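Local coordinates for tail protein, 43 kDa (Neisseria meningitidis MC58, PDB 3D37) that is of unknown function but probably serves as a baseplate hub component of a Mu-like phage tail, at residues Asp144-Pro147 and Gly148-Val151; Val303-Asp306 and Glu307-Ile310. One frame throughout, in Å; residues are numbered along the deposited sequence.

Contact 1. Residues Asp144-Pro147 and Gly148-Val151; sequences DIEP and GETV
Glu146 and Glu149 meet round a tight reversal of the chain, where the amide of Glu149 donates to the carbonyl oxygen of Glu146. The N-to-O distance between Glu149 N and Glu146 O is 2.8 Å, with an angle of 145° at the hydrogen. This is the closing bond of a type I beta turn, Glu146-Pro147-Gly148-Glu149. Pro147 and Gly148 hold its two central places, and the ring of Pro147 restricts the first of them.

The side chain of Glu149 folds back against the residues before the turn: its CG lies 3.3 Å from Glu146 O and 3.9 Å from Glu146 CG, the two side chains crossing at about a right angle. Glu146 CG is set there by a first torsion that places it between its own backbone N and carbonyl carbon (chi1 42°). Glu149 OE1 accepts at most a weak bond from Glu146 N, and because that oxygen sits too near a neighbour in the model, the bond is doubtful. The carboxylates do not meet; their planes stand 82° apart, nearly perpendicular, and Glu146 OE1 and Glu149 OE2 stay 5.2 Å from each other.

Beyond these bonds, the carbonyl of Ile145 accepts from the side-chain amide of Gln105, while backbone hydrogen bonds pair Glu149 with Ala103 and Val151 with Cys101. Thr150 is the N-cap of helix 151-161, its OG1 taking the amide of Gln153.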
ATOM      1  N   ASP A 144      46.839  23.831 -13.150  1.00 58.48           N
ATOM      2  CA  ASP A 144      46.892  24.477 -11.849  1.00 58.74           C
ATOM      3  C   ASP A 144      45.768  23.884 -11.022  1.00 59.75           C
ATOM      4  O   ASP A 144      44.592  24.159 -11.287  1.00 60.47           O
ATOM      5  CB  ASP A 144      46.672  25.999 -11.988  1.00 58.87           C
ATOM      6  CG  ASP A 144      47.959  26.805 -11.933  1.00 59.00           C
ATOM      7  OD1 ASP A 144      48.914  26.374 -11.248  1.00 60.52           O
ATOM      8  OD2 ASP A 144      48.008  27.895 -12.555  1.00 57.39           O
ATOM      9  N   ILE A 145      46.133  23.073 -10.032  1.00 60.31           N
ATOM     10  CA  ILE A 145      45.180  22.444  -9.115  1.00 60.43           C
ATOM     11  C   ILE A 145      45.230  23.107  -7.719  1.00 60.93           C
ATOM     12  O   ILE A 145      46.307  23.509  -7.257  1.00 61.93           O
ATOM     13  CB  ILE A 145      45.427  20.901  -9.010  1.00 60.88           C
ATOM     14  CG1 ILE A 145      46.907  20.555  -9.187  1.00 59.56           C
ATOM     15  CG2 ILE A 145      44.546  20.136 -10.066  1.00 61.16           C
ATOM     16  CD1 ILE A 145      47.242  19.090  -8.999  1.00 59.89           C
ATOM     17  N   GLU A 146      44.085  23.233  -7.050  1.00 60.81           N
ATOM     18  CA  GLU A 146      44.043  23.860  -5.708  1.00 60.96           C
ATOM     19  C   GLU A 146      44.148  22.815  -4.558  1.00 60.57           C
ATOM     20  O   GLU A 146      43.613  21.719  -4.678  1.00 60.80           O
ATOM     21  CB  GLU A 146      42.830  24.792  -5.563  1.00 61.11           C
ATOM     22  CG  GLU A 146      41.513  24.251  -6.140  1.00 62.49           C
ATOM     23  CD  GLU A 146      40.332  25.219  -5.976  1.00 63.25           C
ATOM     24  OE1 GLU A 146      39.184  24.730  -5.758  1.00 65.14           O
ATOM     25  OE2 GLU A 146      40.557  26.461  -6.085  1.00 65.30           O
ATOM     26  N   PRO A 147      44.825  23.166  -3.434  1.00 60.04           N
ATOM     27  CA  PRO A 147      45.413  22.152  -2.493  1.00 59.24           C
ATOM     28  C   PRO A 147      44.467  21.120  -1.836  1.00 58.69           C
ATOM     29  O   PRO A 147      44.836  19.928  -1.684  1.00 59.18           O
ATOM     30  CB  PRO A 147      46.113  23.016  -1.423  1.00 59.35           C
ATOM     31  CG  PRO A 147      46.273  24.405  -2.075  1.00 59.88           C
ATOM     32  CD  PRO A 147      45.066  24.551  -2.966  1.00 59.93           C
ATOM     33  N   GLY A 148      43.262  21.540  -1.457  1.00 57.37           N
ATOM     34  CA  GLY A 148      42.243  20.579  -0.984  1.00 55.91           C
ATOM     35  C   GLY A 148      41.611  19.701  -2.074  1.00 54.75           C
ATOM     36  O   GLY A 148      40.627  19.010  -1.824  1.00 53.38           O
ATOM     37  N   GLU A 149      42.150  19.739  -3.295  1.00 53.32           N
ATOM     38  CA  GLU A 149      41.626  18.877  -4.365  1.00 52.60           C
ATOM     39  C   GLU A 149      41.941  17.426  -4.046  1.00 49.31           C
ATOM     40  O   GLU A 149      42.998  17.092  -3.415  1.00 49.20           O
ATOM     41  CB  GLU A 149      42.105  19.284  -5.787  1.00 52.19           C
ATOM     42  CG  GLU A 149      41.197  20.381  -6.398  1.00 54.72           C
ATOM     43  CD  GLU A 149      41.273  20.538  -7.923  1.00 55.39           C
ATOM     44  OE1 GLU A 149      42.371  20.770  -8.493  1.00 58.89           O
ATOM     45  OE2 GLU A 149      40.191  20.483  -8.544  1.00 60.76           O
ATOM     46  N   THR A 150      40.996  16.588  -4.470  1.00 45.19           N
ATOM     47  CA  THR A 150      41.057  15.214  -4.223  1.00 42.07           C
ATOM     48  C   THR A 150      41.899  14.681  -5.342  1.00 41.31           C
ATOM     49  O   THR A 150      42.032  15.300  -6.379  1.00 39.74           O
ATOM     50  CB  THR A 150      39.607  14.580  -4.262  1.00 42.90           C
ATOM     51  OG1 THR A 150      39.038  14.679  -5.589  1.00 40.69           O
ATOM     52  CG2 THR A 150      38.669  15.251  -3.230  1.00 39.70           C
ATOM     53  N   VAL A 151      42.452  13.507  -5.161  1.00 40.18           N
ATOM     54  CA  VAL A 151      43.147  12.846  -6.270  1.00 39.70           C
ATOM     55  C   VAL A 151      42.233  12.757  -7.533  1.00 38.66           C
ATOM     56  O   VAL A 151      42.694  12.998  -8.679  1.00 37.43           O
ATOM     57  CB  VAL A 151      43.685  11.461  -5.839  1.00 39.49           C
ATOM     58  CG1 VAL A 151      44.570  10.862  -6.925  1.00 40.08           C
ATOM     59  CG2 VAL A 151      44.464  11.568  -4.521  1.00 40.15           C
TER

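Contact 2. Residues Val303-Asp306 and Glu307-Ile310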
ATOM      1  N   VAL A 303      19.476   0.551 -30.940  1.00 31.02           N
ATOM      2  CA  VAL A 303      18.101   0.500 -30.396  1.00 31.30           C
ATOM      3  C   VAL A 303      17.059   0.722 -31.477  1.00 31.14           C
ATOM      4  O   VAL A 303      17.175   1.672 -32.262  1.00 29.83           O
ATOM      5  CB  VAL A 303      17.895   1.555 -29.252  1.00 31.25           C
ATOM      6  CG1 VAL A 303      16.432   1.538 -28.700  1.00 29.14           C
ATOM      7  CG2 VAL A 303      18.902   1.325 -28.116  1.00 31.18           C
ATOM      8  N   ILE A 304      16.049  -0.163 -31.508  1.00 32.99           N
ATOM      9  CA  ILE A 304      14.890  -0.010 -32.402  1.00 34.53           C
ATOM     10  C   ILE A 304      13.569   0.069 -31.625  1.00 35.26           C
ATOM     11  O   ILE A 304      13.225  -0.795 -30.806  1.00 36.52           O
ATOM     12  CB  ILE A 304      14.824  -1.100 -33.519  1.00 34.55           C
ATOM     13  CG1 ILE A 304      16.139  -1.157 -34.284  1.00 33.97           C
ATOM     14  CG2 ILE A 304      13.638  -0.829 -34.523  1.00 33.99           C
ATOM     15  CD1 ILE A 304      16.291  -2.468 -35.076  1.00 35.10           C
ATOM     16  N   ASP A 305      12.839   1.140 -31.870  1.00 36.86           N
ATOM     17  CA  ASP A 305      11.475   1.262 -31.372  1.00 38.59           C
ATOM     18  C   ASP A 305      10.647   1.786 -32.533  1.00 39.68           C
ATOM     19  O   ASP A 305      10.633   2.980 -32.790  1.00 39.11           O
ATOM     20  CB  ASP A 305      11.436   2.225 -30.188  1.00 39.04           C
ATOM     21  CG  ASP A 305      10.080   2.325 -29.553  1.00 39.30           C
ATOM     22  OD1 ASP A 305       9.073   1.947 -30.199  1.00 41.42           O
ATOM     23  OD2 ASP A 305      10.023   2.729 -28.358  1.00 41.17           O
ATOM     24  N   ASP A 306       9.988   0.878 -33.242  1.00 41.83           N
ATOM     25  CA  ASP A 306       9.108   1.261 -34.362  1.00 43.37           C
ATOM     26  C   ASP A 306       7.970   2.190 -33.940  1.00 44.42           C
ATOM     27  O   ASP A 306       7.692   3.158 -34.633  1.00 45.02           O
ATOM     28  CB  ASP A 306       8.553   0.021 -35.073  1.00 43.68           C
ATOM     29  CG  ASP A 306       9.593  -0.650 -36.006  1.00 44.12           C
ATOM     30  OD1 ASP A 306      10.709  -0.151 -36.162  1.00 39.27           O
ATOM     31  OD2 ASP A 306       9.267  -1.697 -36.599  1.00 49.45           O
ATOM     32  N   GLU A 307       7.327   1.912 -32.809  1.00 46.06           N
ATOM     33  CA  GLU A 307       6.273   2.806 -32.263  1.00 46.63           C
ATOM     34  C   GLU A 307       6.743   4.255 -32.207  1.00 46.84           C
ATOM     35  O   GLU A 307       6.054   5.149 -32.671  1.00 48.14           O
ATOM     36  CB  GLU A 307       5.847   2.399 -30.845  1.00 46.92           C
ATOM     37  CG  GLU A 307       4.828   1.340 -30.789  1.00 48.32           C
ATOM     38  CD  GLU A 307       4.580   0.789 -29.361  1.00 49.07           C
ATOM     39  OE1 GLU A 307       4.719   1.534 -28.355  1.00 49.61           O
ATOM     40  OE2 GLU A 307       4.263  -0.425 -29.275  1.00 50.52           O
ATOM     41  N   HIS A 308       7.924   4.467 -31.658  1.00 46.50           N
ATOM     42  CA  HIS A 308       8.492   5.805 -31.449  1.00 45.69           C
ATOM     43  C   HIS A 308       9.271   6.354 -32.671  1.00 44.73           C
ATOM     44  O   HIS A 308       9.678   7.504 -32.700  1.00 45.68           O
ATOM     45  CB  HIS A 308       9.447   5.708 -30.256  1.00 46.96           C
ATOM     46  CG  HIS A 308       9.610   6.977 -29.476  1.00 48.22           C
ATOM     47  ND1 HIS A 308       9.130   7.114 -28.195  1.00 46.81           N
ATOM     48  CD2 HIS A 308      10.219   8.151 -29.779  1.00 51.58           C
ATOM     49  CE1 HIS A 308       9.419   8.321 -27.743  1.00 50.47           C
ATOM     50  NE2 HIS A 308      10.087   8.969 -28.679  1.00 52.30           N
ATOM     51  N   GLY A 309       9.536   5.524 -33.664  1.00 43.53           N
ATOM     52  CA  GLY A 309      10.383   5.938 -34.773  1.00 41.90           C
ATOM     53  C   GLY A 309      11.855   5.996 -34.449  1.00 40.82           C
ATOM     54  O   GLY A 309      12.589   6.687 -35.112  1.00 40.47           O
ATOM     55  N   ILE A 310      12.319   5.290 -33.420  1.00 39.55           N
ATOM     56  CA  ILE A 310      13.774   5.239 -33.155  1.00 38.03           C
ATOM     57  C   ILE A 310      14.430   4.053 -33.860  1.00 36.50           C
ATOM     58  O   ILE A 310      13.952   2.935 -33.793  1.00 36.80           O
ATOM     59  CB  ILE A 310      14.098   5.129 -31.654  1.00 38.13           C
ATOM     60  CG1 ILE A 310      13.513   6.314 -30.887  1.00 38.45           C
ATOM     61  CG2 ILE A 310      15.634   5.014 -31.408  1.00 37.69           C
ATOM     62  CD1 ILE A 310      13.590   6.131 -29.375  1.00 38.86           C
TER
HETATM   63  O   HOH W   1      12.188   2.312 -35.884  1.00 42.89           O
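Asp305 turns its carboxylate back over the loop that follows it, and OD1 accepts the amide of His308. Asp305 OD1 and His308 N are 3.1 Å apart and the angle at the hydrogen is 159°, yet the donor arrives from above the carboxylate plane, 73° out of it. With CG anti to the backbone N (chi1 -176°), the acid is carried over His308, whose CB comes within 3.5 Å of Asp305 CG. The imidazole ring and the carboxylate are steeply inclined to each other.

Two backbone bonds join the strand ends next to this contact. Asp305 N reaches Ile310 O at 2.9 Å in a nearly straight bond, and Ile310 N returns to Asp305 O at 2.9 Å in a more bent one. They make an antiparallel hydrogen-bonded pair in the hairpin of strands 300-305 and 310-324. Gly309 and Ile310 together face Asp305, a G1 beta bulge in which the glycine takes positive phi. Gly309 N also donates to Asp306 O, 3.2 Å away.

Ile310 O has further partners: a water, 2.8 Å away, donates to it and also to Asp306 OD1, while Ile304 CA approaches it in a CA-H...O contact. Ile310 CG2 lies 3.8 Å from Val303 O.

Farther out, on strand 202-208, Met203 packs on Val303 and Asp305, and Ile205 on His308 and Ile310. Lys80 of the second subunit forms a salt bridge with Asp305 OD2, so the two carboxylate oxygens serve different chains, and His78 of that subunit meets the His308 ring. Tyr6 of the third subunit packs on Asp306 and Glu307.

Both contacts are reversals within one continuous stretch, but they connect different elements and stand on opposite sides of the chain's centre, their centres about 45 Å apart. Contact 1 lies at the surface, in the loop leading to helix 151-161 in the gp44-like second domain, and none of its touching residues is buried. Contact 2, in the C-terminal domain, joins two strands and is partly buried, Val303 and Asp305 being buried when the whole assembly is counted. Their acids differ accordingly: the glutamates of contact 1 border a turn that no other chain of the assembly touches, whereas contact 2 lies against two neighbouring subunits, where a charged group is met by a partner of opposite charge.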